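PDB 7BZV: 2-aminomuconic 6-semialdehyde dehydrogenase from Pseudomonas sp., which catalyses the NAD+-dependent oxidation of 2-aminomuconic 6-semialdehyde in the meta-cleavage pathway of 2-aminophenol breakdown, and needs its tetrameric assembly to bind the cofactor. Local coordinates for residues K18-V23 with A32-A37; R70-E75 with V196-G201; A133-Y138 with N480-I485; E348-L353 with T374-L379; L417-W422 with M436-S441. All blocks are in the same frame, centred on the assembly; numbering follows the deposited sequence.

Interaction 1 (K18-V23 with A32-A37); sequences KTFQDV and AVVHEA
Val34 lies over one face of the Phe20 ring. Its CB sits 3.6 Å from the centroid of the Phe20 ring, a CH-pi contact displaced toward the rim. The ring reaches this place because its first torsion swings CG in over the main chain (chi1 61°), which folds it back over the neighbouring strand. Val34 CG1 also touches Phe20 CZ. Glu36 CB meets the edge of the same ring. With an alanine here in place of the ring, Val34 would probably lose its aromatic cover and a gap would open where the ring now meets Phe209. On the other face of the sheet, Thr19 CG2 rests above the His35 ring, and Thr19 OG1 touches Val33 CG2 at 3.6 Å.

The two strands form an antiparallel beta hairpin, with strand 19-23 at the outer side of a four-stranded mixed sheet. Phe20 and Val34 are a hydrogen-bonded pair: Val34 N to Phe20 O is 2.7 Å and Phe20 N to Val34 O is 3.0 Å. Asp22 N bonds to Ala32 O at 2.8 Å.

Past the strand end, Glu36 N bonds to Lys18 O. The side chains of Lys18 and Glu36 run side by side in the same direction, and a salt bridge joins Lys18 NZ to Glu36 OE1 at 3.1 Å. Ser213 holds Glu36 OE2. Gln4 binds His35 NE2, and the backbone N of Ser16 binds His35 ND1.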
# COMPACT_ATOMS: atom_id res chain seq x y z
N LYS B 18 -39.83 18.04 26.48
CA LYS B 18 -39.89 18.82 25.26
C LYS B 18 -39.92 17.89 24.05
O LYS B 18 -39.02 17.06 23.85
CB LYS B 18 -38.68 19.75 25.17
CG LYS B 18 -38.86 21.14 24.51
CD LYS B 18 -37.49 21.83 24.24
CE LYS B 18 -37.59 22.78 23.02
NZ LYS B 18 -36.28 23.40 22.62
N THR B 19 -40.90 18.09 23.18
CA THR B 19 -41.04 17.33 21.96
C THR B 19 -41.33 18.26 20.79
O THR B 19 -41.59 19.46 20.95
CB THR B 19 -42.15 16.28 22.09
OG1 THR B 19 -43.44 16.91 22.05
CG2 THR B 19 -41.99 15.52 23.37
N PHE B 20 -41.24 17.69 19.58
CA PHE B 20 -41.51 18.42 18.36
C PHE B 20 -42.02 17.47 17.29
O PHE B 20 -41.83 16.25 17.37
CB PHE B 20 -40.27 19.19 17.87
CG PHE B 20 -39.07 18.31 17.54
CD1 PHE B 20 -38.98 17.64 16.32
CD2 PHE B 20 -38.02 18.17 18.45
CE1 PHE B 20 -37.86 16.85 16.02
CE2 PHE B 20 -36.92 17.38 18.17
CZ PHE B 20 -36.83 16.71 16.95
N GLN B 21 -42.66 18.03 16.28
CA GLN B 21 -43.35 17.24 15.27
C GLN B 21 -42.43 16.90 14.11
O GLN B 21 -41.58 17.70 13.71
CB GLN B 21 -44.55 18.00 14.72
CG GLN B 21 -45.36 18.73 15.76
CD GLN B 21 -46.60 19.37 15.16
OE1 GLN B 21 -47.72 18.89 15.38
NE2 GLN B 21 -46.41 20.44 14.39
N ASP B 22 -42.64 15.72 13.54
CA ASP B 22 -42.04 15.30 12.27
C ASP B 22 -43.11 15.50 11.19
O ASP B 22 -44.14 14.84 11.21
CB ASP B 22 -41.61 13.84 12.34
CG ASP B 22 -40.91 13.35 11.10
OD1 ASP B 22 -40.65 14.12 10.14
OD2 ASP B 22 -40.62 12.13 11.10
N VAL B 23 -42.87 16.45 10.30
CA VAL B 23 -43.82 16.84 9.26
C VAL B 23 -43.36 16.26 7.94
O VAL B 23 -42.18 16.38 7.59
CB VAL B 23 -43.94 18.37 9.16
CG1 VAL B 23 -44.85 18.76 7.99
CG2 VAL B 23 -44.48 18.94 10.49
N ALA B 32 -44.95 11.83 12.91
CA ALA B 32 -44.42 11.35 14.18
C ALA B 32 -44.18 12.55 15.08
O ALA B 32 -44.17 13.69 14.63
CB ALA B 32 -43.13 10.54 13.98
N VAL B 33 -43.95 12.27 16.36
CA VAL B 33 -43.41 13.29 17.25
C VAL B 33 -42.13 12.76 17.89
O VAL B 33 -41.96 11.56 18.13
CB VAL B 33 -44.45 13.74 18.32
CG1 VAL B 33 -45.11 12.55 18.96
CG2 VAL B 33 -43.78 14.64 19.34
N VAL B 34 -41.22 13.69 18.15
CA VAL B 34 -39.82 13.40 18.44
C VAL B 34 -39.47 13.99 19.79
O VAL B 34 -39.84 15.13 20.09
CB VAL B 34 -38.93 14.01 17.35
CG1 VAL B 34 -37.48 13.46 17.45
CG2 VAL B 34 -39.55 13.75 16.00
N HIS B 35 -38.71 13.23 20.59
CA HIS B 35 -38.41 13.59 21.97
C HIS B 35 -37.03 14.23 22.04
O HIS B 35 -36.02 13.56 21.80
CB HIS B 35 -38.48 12.37 22.86
CG HIS B 35 -39.84 11.74 22.89
ND1 HIS B 35 -40.61 11.67 24.03
CD2 HIS B 35 -40.57 11.17 21.91
CE1 HIS B 35 -41.75 11.06 23.75
NE2 HIS B 35 -41.76 10.75 22.47
N GLU B 36 -37.00 15.51 22.40
CA GLU B 36 -35.77 16.28 22.36
C GLU B 36 -34.91 15.99 23.58
O GLU B 36 -35.42 15.83 24.69
CB GLU B 36 -36.08 17.78 22.27
CG GLU B 36 -34.84 18.65 22.09
CD GLU B 36 -35.16 20.11 21.82
OE1 GLU B 36 -36.35 20.46 21.74
OE2 GLU B 36 -34.20 20.92 21.69
N ALA B 37 -33.60 15.93 23.37
CA ALA B 37 -32.64 15.62 24.41
C ALA B 37 -32.03 16.91 24.95
O ALA B 37 -31.61 17.77 24.17
CB ALA B 37 -31.53 14.72 23.86

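Interaction 2 (R70-E75 with V196-G201); sequences RRIANE and VGIPPG
The flat guanidinium of Arg71 meets Val196 O obliquely, neither squarely over a face nor at an edge. Two weak hydrogen bonds hold it there. Arg71 NH2 is 2.8 Å from Val196 O, and the angle at the hydrogen is only 130°. Arg71 NH1 is 3.3 Å from the same oxygen.

The acceptor lies at the C-terminal end of helix 184-196, which closes in a Schellman motif with Gly197 as the C-prime residue. Positive charge next to a helix C-terminus is likely to be favourable. The Arg71 chain is bent at its second and third torsions (chi3 -80°), which turns the guanidinium back across the valine.

The rest of the contact is apolar and joins helix 62-78 to the end of helix 184-196 and the loop after it. Val196 CG1 packs on Glu75 CB at 3.7 Å, the two side chains passing in opposite senses. The carboxylate of Glu75 is paired with Arg78. Ile72 crosses both Val196 and Ile198 at about a right angle. Met193 touches both isoleucines, and Phe110 of helix 95-119 also packs on Ile72. Ile72 CG1 is 4.1 Å from Val196 CG2, while Ile72 CD1 meets Ile198 CD1 at 3.9 Å.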
# COMPACT_ATOMS: atom_id res chain seq x y z
N ARG B 70 -21.52 -6.60 9.79
CA ARG B 70 -22.32 -7.41 8.87
C ARG B 70 -23.66 -7.81 9.50
O ARG B 70 -24.68 -7.86 8.81
CB ARG B 70 -21.50 -8.63 8.44
CG ARG B 70 -20.41 -8.27 7.46
CD ARG B 70 -19.39 -9.42 7.21
NE ARG B 70 -18.35 -9.02 6.26
CZ ARG B 70 -17.22 -9.69 6.06
NH1 ARG B 70 -16.95 -10.81 6.74
NH2 ARG B 70 -16.35 -9.24 5.18
N ARG B 71 -23.68 -8.09 10.81
CA ARG B 71 -24.96 -8.41 11.45
C ARG B 71 -25.88 -7.20 11.43
O ARG B 71 -27.09 -7.34 11.22
CB ARG B 71 -24.72 -8.88 12.88
CG ARG B 71 -23.74 -10.03 12.95
CD ARG B 71 -24.24 -11.14 13.83
NE ARG B 71 -24.03 -10.86 15.25
CZ ARG B 71 -25.00 -10.65 16.13
NH1 ARG B 71 -26.27 -10.68 15.74
NH2 ARG B 71 -24.70 -10.41 17.40
N ILE B 72 -25.32 -6.01 11.63
CA ILE B 72 -26.11 -4.78 11.49
C ILE B 72 -26.68 -4.66 10.09
O ILE B 72 -27.88 -4.39 9.91
CB ILE B 72 -25.26 -3.55 11.85
CG1 ILE B 72 -25.02 -3.49 13.35
CG2 ILE B 72 -25.95 -2.28 11.30
CD1 ILE B 72 -23.85 -2.56 13.79
N ALA B 73 -25.83 -4.82 9.07
CA ALA B 73 -26.31 -4.71 7.71
C ALA B 73 -27.38 -5.76 7.40
O ALA B 73 -28.36 -5.45 6.72
CB ALA B 73 -25.14 -4.84 6.73
N ASN B 74 -27.19 -7.00 7.85
CA ASN B 74 -28.18 -8.03 7.58
C ASN B 74 -29.52 -7.68 8.21
O ASN B 74 -30.58 -7.89 7.61
CB ASN B 74 -27.70 -9.39 8.10
CG ASN B 74 -26.58 -10.01 7.24
OD1 ASN B 74 -26.35 -9.63 6.10
ND2 ASN B 74 -25.87 -10.96 7.83
N GLU B 75 -29.51 -7.14 9.44
CA GLU B 75 -30.77 -6.77 10.08
C GLU B 75 -31.41 -5.58 9.39
O GLU B 75 -32.63 -5.56 9.21
CB GLU B 75 -30.53 -6.50 11.56
CG GLU B 75 -31.74 -5.97 12.31
CD GLU B 75 -32.90 -6.95 12.40
OE1 GLU B 75 -32.86 -8.03 11.77
OE2 GLU B 75 -33.88 -6.63 13.10
N VAL B 196 -29.59 -6.67 17.22
CA VAL B 196 -28.48 -7.59 16.98
C VAL B 196 -27.62 -7.76 18.22
O VAL B 196 -26.75 -8.64 18.24
CB VAL B 196 -27.59 -7.15 15.81
CG1 VAL B 196 -28.40 -7.04 14.54
CG2 VAL B 196 -26.91 -5.83 16.10
N GLY B 197 -27.79 -6.91 19.21
CA GLY B 197 -27.08 -7.06 20.46
C GLY B 197 -25.87 -6.19 20.64
O GLY B 197 -25.02 -6.51 21.48
N ILE B 198 -25.75 -5.10 19.90
CA ILE B 198 -24.66 -4.15 20.13
C ILE B 198 -24.68 -3.76 21.61
O ILE B 198 -25.73 -3.42 22.14
CB ILE B 198 -24.80 -2.92 19.21
CG1 ILE B 198 -24.56 -3.32 17.75
CG2 ILE B 198 -23.89 -1.80 19.68
CD1 ILE B 198 -23.10 -3.63 17.42
N PRO B 199 -23.54 -3.79 22.30
CA PRO B 199 -23.57 -3.50 23.73
C PRO B 199 -24.15 -2.11 24.02
O PRO B 199 -23.96 -1.18 23.22
CB PRO B 199 -22.09 -3.59 24.14
CG PRO B 199 -21.55 -4.61 23.20
CD PRO B 199 -22.24 -4.33 21.88
N PRO B 200 -24.86 -1.98 25.12
CA PRO B 200 -25.42 -0.65 25.45
C PRO B 200 -24.31 0.37 25.65
O PRO B 200 -23.22 0.05 26.14
CB PRO B 200 -26.23 -0.89 26.73
CG PRO B 200 -25.69 -2.17 27.31
CD PRO B 200 -25.23 -3.00 26.12
N GLY B 201 -24.58 1.60 25.24
CA GLY B 201 -23.61 2.67 25.26
C GLY B 201 -22.80 2.79 23.98
O GLY B 201 -22.21 3.85 23.74

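Interaction 3 (A133-Y138 with N480-I485); sequences AYALNY and NVCVRI
Tyr134 and Tyr138 share one first torsion (chi1 64° for both), which holds CG flanked by the residue's own N and C. Each ring is thereby laid over a branched residue of the other strand. Strands 134-150 and 476-485 pair antiparallel here, in the part of the sheet where subunits meet.

Ile485 CB lies 3.8 Å from the centroid of the Tyr134 ring, and Val481 CB lies equally far from that of Tyr138. Both are CH-pi contacts over a ring face. Leu136 CD2, on this side of the sheet, meets the edge of the Tyr134 ring. The phenols cross the interface: Tyr134 OH bonds to Glu434 of the second subunit, and Tyr138 OH to His430 and Glu434 of the third. Residues 480-483 also pair in parallel with a strand of the third subunit, continuing the sheet.

Three hydrogen-bonded pairs join the backbones, among them Val483 N to Leu136 O at 2.8 Å. Ala133, just before the strand, lays its CB over the guanidinium of Arg484, 3.5 Å from Arg484 NH2. Arg484 NE forms a salt bridge with Asp486. The amides of Asn137 and Asn480 are nearly coplanar, 8° apart, and Asn480 ND2 donates to a lone pair of Asn137 OD1 at 2.9 Å.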
# COMPACT_ATOMS: atom_id res chain seq x y z
N ALA B 133 22.21 -2.12 15.16
CA ALA B 133 20.88 -2.04 15.77
C ALA B 133 19.83 -1.63 14.74
O ALA B 133 20.14 -1.15 13.65
CB ALA B 133 20.89 -1.06 16.94
N TYR B 134 18.56 -1.83 15.08
CA TYR B 134 17.48 -1.38 14.23
C TYR B 134 16.25 -1.17 15.09
O TYR B 134 16.22 -1.54 16.25
CB TYR B 134 17.20 -2.35 13.07
CG TYR B 134 16.71 -3.75 13.44
CD1 TYR B 134 17.61 -4.74 13.79
CD2 TYR B 134 15.37 -4.06 13.40
CE1 TYR B 134 17.18 -6.04 14.09
CE2 TYR B 134 14.91 -5.35 13.73
CZ TYR B 134 15.82 -6.34 14.07
OH TYR B 134 15.40 -7.62 14.37
N ALA B 135 15.26 -0.51 14.50
CA ALA B 135 14.01 -0.26 15.19
C ALA B 135 12.89 -0.70 14.28
O ALA B 135 12.83 -0.29 13.12
CB ALA B 135 13.82 1.23 15.56
N LEU B 136 11.95 -1.41 14.85
CA LEU B 136 10.73 -1.72 14.15
C LEU B 136 9.65 -0.70 14.54
O LEU B 136 9.34 -0.57 15.73
CB LEU B 136 10.24 -3.11 14.51
CG LEU B 136 11.18 -4.31 14.30
CD1 LEU B 136 10.55 -5.53 14.96
CD2 LEU B 136 11.36 -4.47 12.80
N ASN B 137 9.04 -0.08 13.53
CA ASN B 137 7.98 0.91 13.68
C ASN B 137 6.69 0.28 13.17
O ASN B 137 6.65 -0.15 12.02
CB ASN B 137 8.22 2.16 12.81
CG ASN B 137 9.31 3.02 13.31
OD1 ASN B 137 9.09 3.91 14.13
ND2 ASN B 137 10.52 2.77 12.82
N TYR B 138 5.64 0.25 13.99
CA TYR B 138 4.36 -0.23 13.48
C TYR B 138 3.24 0.57 14.13
O TYR B 138 3.32 0.89 15.32
CB TYR B 138 4.11 -1.79 13.69
CG TYR B 138 4.02 -2.26 15.13
CD1 TYR B 138 5.16 -2.64 15.81
CD2 TYR B 138 2.80 -2.38 15.79
CE1 TYR B 138 5.12 -3.06 17.13
CE2 TYR B 138 2.74 -2.81 17.13
CZ TYR B 138 3.91 -3.17 17.76
OH TYR B 138 3.89 -3.60 19.07
N ASN B 480 2.21 5.14 16.84
CA ASN B 480 3.36 4.50 16.19
C ASN B 480 4.19 3.85 17.30
O ASN B 480 4.67 4.53 18.21
CB ASN B 480 4.18 5.47 15.33
CG ASN B 480 5.32 4.73 14.52
OD1 ASN B 480 5.07 3.85 13.68
ND2 ASN B 480 6.56 5.09 14.81
N VAL B 481 4.25 2.52 17.30
CA VAL B 481 5.05 1.79 18.26
C VAL B 481 6.44 1.65 17.65
O VAL B 481 6.57 1.16 16.52
CB VAL B 481 4.45 0.42 18.59
CG1 VAL B 481 5.48 -0.35 19.47
CG2 VAL B 481 3.10 0.58 19.27
N CYS B 482 7.47 2.14 18.32
CA CYS B 482 8.82 2.10 17.76
C CYS B 482 9.74 1.33 18.70
O CYS B 482 10.13 1.85 19.75
CB CYS B 482 9.35 3.50 17.51
SG CYS B 482 11.00 3.65 16.93
N VAL B 483 10.12 0.13 18.28
CA VAL B 483 10.78 -0.82 19.15
C VAL B 483 12.24 -0.95 18.73
O VAL B 483 12.53 -1.49 17.65
CB VAL B 483 10.08 -2.19 19.14
CG1 VAL B 483 10.79 -3.15 20.13
CG2 VAL B 483 8.60 -2.08 19.47
N ARG B 484 13.16 -0.51 19.59
CA ARG B 484 14.58 -0.65 19.29
C ARG B 484 15.02 -2.09 19.56
O ARG B 484 14.77 -2.63 20.63
CB ARG B 484 15.40 0.30 20.15
CG ARG B 484 16.91 0.05 19.99
CD ARG B 484 17.79 1.16 20.61
NE ARG B 484 19.18 0.73 20.60
CZ ARG B 484 20.12 1.29 19.87
NH1 ARG B 484 19.84 2.33 19.11
NH2 ARG B 484 21.36 0.81 19.90
N ILE B 485 15.65 -2.72 18.57
CA ILE B 485 16.17 -4.09 18.69
C ILE B 485 17.69 -3.99 18.77
O ILE B 485 18.37 -3.67 17.78
CB ILE B 485 15.73 -4.97 17.52
CG1 ILE B 485 14.20 -5.07 17.38
CG2 ILE B 485 16.36 -6.40 17.62
CD1 ILE B 485 13.43 -5.47 18.62

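Interaction 4 (E348-L353 with T374-L379); sequences EGATFL and TVIAGL
A short antiparallel pair at one side of the seven-stranded mixed sheet joins strand 351-354 to strand 374-377. Helix 332-348 leads into it and ends in a Schellman motif at Gly349. Thr351 and Ala377 form the hydrogen-bonded pair: Thr351 N to Ala377 O and Ala377 N to Thr351 O are both 2.8 Å. Leu353 N adds a bond to Val375 O.

On one face of the sheet Phe352 and Ile376 run alongside each other in one direction. Ile376 CG2 sits 3.7 Å from the centroid of the Phe352 ring, directly over its centre, in a CH-pi contact. Thr374 CG2 approaches the ring obliquely. Arg346 makes a cation-pi contact with it. A serine in place of Phe352 would probably leave the Ile376 methyl without its cover and Arg346 without its aromatic partner.

At the corner of the chain, Leu353 CD1 touches Val375 CG1 and Ala377 CB. Beyond Gly378, Leu379 brings CD1 within 3.7 Å of Ala350 CB, while Leu379 CD2 packs 3.4 Å from Glu348 O at the helix end. Hydrogen bonding across this contact is entirely backbone, so the side chains contribute through apolar packing that ties the edge strand to its neighbour and the helix end to Leu379.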
# COMPACT_ATOMS: atom_id res chain seq x y z
N GLU B 348 -32.38 39.48 -10.78
CA GLU B 348 -31.08 39.62 -11.42
C GLU B 348 -31.18 39.60 -12.95
O GLU B 348 -30.16 39.81 -13.62
CB GLU B 348 -30.12 38.53 -10.90
CG GLU B 348 -29.40 38.99 -9.61
CD GLU B 348 -28.43 37.98 -9.03
OE1 GLU B 348 -28.68 36.76 -9.13
OE2 GLU B 348 -27.40 38.41 -8.46
N GLY B 349 -32.38 39.42 -13.51
CA GLY B 349 -32.60 39.42 -14.95
C GLY B 349 -32.60 38.06 -15.65
O GLY B 349 -32.53 38.02 -16.89
N ALA B 350 -32.71 36.96 -14.92
CA ALA B 350 -32.53 35.65 -15.54
C ALA B 350 -33.65 35.30 -16.51
O ALA B 350 -34.82 35.64 -16.29
CB ALA B 350 -32.44 34.57 -14.47
N THR B 351 -33.28 34.56 -17.56
CA THR B 351 -34.25 33.91 -18.42
C THR B 351 -34.57 32.53 -17.86
O THR B 351 -33.66 31.75 -17.55
CB THR B 351 -33.70 33.77 -19.83
OG1 THR B 351 -33.39 35.07 -20.33
CG2 THR B 351 -34.70 33.07 -20.76
N PHE B 352 -35.86 32.24 -17.72
CA PHE B 352 -36.31 30.94 -17.23
C PHE B 352 -36.60 30.05 -18.42
O PHE B 352 -37.55 30.30 -19.16
CB PHE B 352 -37.54 31.08 -16.34
CG PHE B 352 -37.22 31.59 -14.98
CD1 PHE B 352 -36.88 32.92 -14.80
CD2 PHE B 352 -37.20 30.73 -13.90
CE1 PHE B 352 -36.56 33.39 -13.55
CE2 PHE B 352 -36.88 31.19 -12.64
CZ PHE B 352 -36.57 32.54 -12.46
N LEU B 353 -35.78 29.01 -18.60
CA LEU B 353 -36.00 28.01 -19.64
C LEU B 353 -36.96 26.91 -19.22
O LEU B 353 -37.52 26.23 -20.08
CB LEU B 353 -34.68 27.33 -20.06
CG LEU B 353 -33.62 28.27 -20.58
CD1 LEU B 353 -32.39 27.48 -21.01
CD2 LEU B 353 -34.21 29.09 -21.73
N THR B 374 -36.17 23.54 -12.39
CA THR B 374 -36.01 24.88 -12.93
C THR B 374 -34.64 25.00 -13.60
O THR B 374 -33.64 24.48 -13.11
CB THR B 374 -36.21 25.92 -11.82
OG1 THR B 374 -37.54 25.78 -11.29
CG2 THR B 374 -36.03 27.37 -12.29
N VAL B 375 -34.61 25.70 -14.73
CA VAL B 375 -33.36 26.01 -15.40
C VAL B 375 -33.38 27.49 -15.75
O VAL B 375 -34.33 27.96 -16.38
CB VAL B 375 -33.15 25.17 -16.67
CG1 VAL B 375 -31.99 25.74 -17.44
CG2 VAL B 375 -32.93 23.74 -16.33
N ILE B 376 -32.31 28.21 -15.40
CA ILE B 376 -32.19 29.61 -15.79
C ILE B 376 -30.97 29.81 -16.67
O ILE B 376 -30.07 28.97 -16.74
CB ILE B 376 -32.12 30.57 -14.57
CG1 ILE B 376 -30.98 30.15 -13.63
CG2 ILE B 376 -33.45 30.59 -13.82
CD1 ILE B 376 -30.71 31.14 -12.48
N ALA B 377 -30.94 30.96 -17.35
CA ALA B 377 -29.89 31.32 -18.28
C ALA B 377 -29.80 32.83 -18.37
O ALA B 377 -30.67 33.56 -17.89
CB ALA B 377 -30.16 30.71 -19.67
N GLY B 378 -28.75 33.30 -19.02
CA GLY B 378 -28.62 34.70 -19.34
C GLY B 378 -27.78 35.51 -18.38
O GLY B 378 -27.58 36.71 -18.63
N LEU B 379 -27.29 34.94 -17.30
CA LEU B 379 -26.61 35.76 -16.31
C LEU B 379 -25.10 35.63 -16.42
O LEU B 379 -24.55 34.72 -17.05
CB LEU B 379 -27.07 35.39 -14.90
CG LEU B 379 -28.58 35.50 -14.67
CD1 LEU B 379 -28.94 35.10 -13.25
CD2 LEU B 379 -29.10 36.92 -15.00

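Interaction 5 (L417-W422 with M436-S441); sequences LAATIW and MRVGIS
Ala419 CB is a small bump that fits against the bent side chain of Met436. Met436 CG lies 3.8 Å from Ala419 CB, and the sulfur lies only slightly farther from it. The methionine curls at its second and third torsions (chi2 -68°), which carries SD toward Ile421. Ile421 CD1 completes that side at 4.1 Å from Met436 SD, the two side chains meeting at a slant. Val438 CG1 closes on Ala419 CB from farther off, at 4.3 Å. Val438 also leans on the backbone: its CB touches Leu417 O and its CG1 touches Ala418 O. The hollow that takes the alanine methyl is thus lined by Met436 and Val438, with Ser441 OG also near.

Strands 418-422 and 440-443 are the two parallel strands of a beta-alpha-beta crossover through helix 426-435. Ala419 N bonds to Ile440 O at 3.0 Å, and Ile440 N bonds to Leu417 O at 3.3 Å. Gly439 N makes a weak second bond to Leu417 O, so this carbonyl receives two donors at the start of the pairing.

The other face carries a smaller fit. Ala418 CB sits against Ile440 CG2 at 3.6 Å, while the longer branch of the isoleucine leads away. Helix 403-411 backs Met436 through Ile407 and Ala410. Ile440 and Ser441 pair in parallel with a strand of the third subunit, and Thr479 of the third subunit binds Val438 O. Ser441 OG itself bonds to Ser433 O, at the crossover helix.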
# COMPACT_ATOMS: atom_id res chain seq x y z
N LEU B 417 -16.66 20.97 -3.99
CA LEU B 417 -17.10 19.64 -3.62
C LEU B 417 -16.96 18.66 -4.77
O LEU B 417 -16.28 17.64 -4.62
CB LEU B 417 -18.55 19.64 -3.14
CG LEU B 417 -18.95 18.31 -2.50
CD1 LEU B 417 -18.00 17.84 -1.41
CD2 LEU B 417 -20.38 18.45 -1.94
N ALA B 418 -17.65 18.92 -5.90
CA ALA B 418 -17.75 17.97 -7.00
C ALA B 418 -17.83 18.66 -8.36
O ALA B 418 -18.16 19.85 -8.48
CB ALA B 418 -18.97 17.06 -6.87
N ALA B 419 -17.53 17.86 -9.40
CA ALA B 419 -17.71 18.26 -10.79
C ALA B 419 -18.12 17.05 -11.63
O ALA B 419 -17.87 15.91 -11.25
CB ALA B 419 -16.45 18.89 -11.39
N THR B 420 -18.80 17.32 -12.74
CA THR B 420 -19.15 16.27 -13.71
C THR B 420 -18.86 16.79 -15.11
O THR B 420 -19.34 17.86 -15.50
CB THR B 420 -20.62 15.83 -13.56
OG1 THR B 420 -20.92 14.79 -14.52
CG2 THR B 420 -21.57 16.99 -13.73
N ILE B 421 -18.05 16.03 -15.84
CA ILE B 421 -17.51 16.39 -17.15
C ILE B 421 -17.99 15.36 -18.18
O ILE B 421 -17.79 14.16 -17.97
CB ILE B 421 -15.97 16.33 -17.16
CG1 ILE B 421 -15.35 17.04 -15.95
CG2 ILE B 421 -15.39 16.85 -18.47
CD1 ILE B 421 -15.64 18.45 -15.96
N TRP B 422 -18.43 15.83 -19.34
CA TRP B 422 -18.98 14.97 -20.40
C TRP B 422 -18.20 15.25 -21.69
O TRP B 422 -18.29 16.35 -22.25
CB TRP B 422 -20.49 15.21 -20.59
CG TRP B 422 -21.26 14.72 -19.36
CD1 TRP B 422 -21.47 15.42 -18.19
CD2 TRP B 422 -21.84 13.43 -19.15
NE1 TRP B 422 -22.13 14.64 -17.30
CE2 TRP B 422 -22.36 13.42 -17.84
CE3 TRP B 422 -21.98 12.29 -19.94
CZ2 TRP B 422 -23.04 12.33 -17.33
CZ3 TRP B 422 -22.63 11.21 -19.42
CH2 TRP B 422 -23.15 11.23 -18.12
N MET B 436 -10.07 20.10 -12.08
CA MET B 436 -11.20 20.58 -11.29
C MET B 436 -10.76 20.65 -9.84
O MET B 436 -10.24 19.67 -9.31
CB MET B 436 -12.40 19.62 -11.41
CG MET B 436 -12.95 19.50 -12.82
SD MET B 436 -13.72 21.05 -13.36
CE MET B 436 -12.41 21.82 -14.28
N ARG B 437 -11.01 21.78 -9.17
CA ARG B 437 -10.57 21.93 -7.77
C ARG B 437 -11.68 21.41 -6.86
O ARG B 437 -12.44 22.16 -6.24
CB ARG B 437 -10.21 23.38 -7.46
CG ARG B 437 -9.13 23.48 -6.33
CD ARG B 437 -9.01 24.87 -5.75
NE ARG B 437 -10.25 25.31 -5.13
CZ ARG B 437 -10.46 25.40 -3.82
NH1 ARG B 437 -9.50 25.07 -2.96
NH2 ARG B 437 -11.64 25.82 -3.37
N VAL B 438 -11.80 20.09 -6.81
CA VAL B 438 -12.94 19.46 -6.15
C VAL B 438 -12.45 18.17 -5.51
O VAL B 438 -11.36 17.68 -5.82
CB VAL B 438 -14.09 19.17 -7.14
CG1 VAL B 438 -14.58 20.48 -7.81
CG2 VAL B 438 -13.63 18.16 -8.15
N GLY B 439 -13.28 17.61 -4.63
CA GLY B 439 -12.96 16.31 -4.06
C GLY B 439 -13.29 15.15 -4.96
O GLY B 439 -12.62 14.11 -4.90
N ILE B 440 -14.31 15.29 -5.80
CA ILE B 440 -14.69 14.19 -6.68
C ILE B 440 -15.04 14.75 -8.05
O ILE B 440 -15.89 15.64 -8.16
CB ILE B 440 -15.83 13.35 -6.10
CG1 ILE B 440 -16.28 12.29 -7.10
CG2 ILE B 440 -17.05 14.20 -5.75
CD1 ILE B 440 -15.43 11.16 -7.23
N SER B 441 -14.38 14.25 -9.08
CA SER B 441 -14.49 14.78 -10.43
C SER B 441 -14.90 13.61 -11.32
O SER B 441 -14.08 12.75 -11.64
CB SER B 441 -13.17 15.41 -10.85
OG SER B 441 -13.30 16.24 -11.99

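Along the chain, interaction 1 closes first, and interactions 2 and 3 interlock, their segments alternating. Interactions 4 and 5 follow one another inside the loop closed by interaction 3. Both belong to one seven-stranded sheet, at its two outer sides within the chain, with centres about 24 Å apart. Interaction 1 belongs to a separate four-stranded sheet, and interaction 2 joins a helix to the end of another, its centre about 25 Å from that of interaction 1. Interaction 3 lies farthest out, about 63 Å from interaction 4 between centres. Interactions 3 and 5 touch the third subunit, where parallel strand pairing extends their sheets, so these two contacts help build the tetramer required for NAD+ binding.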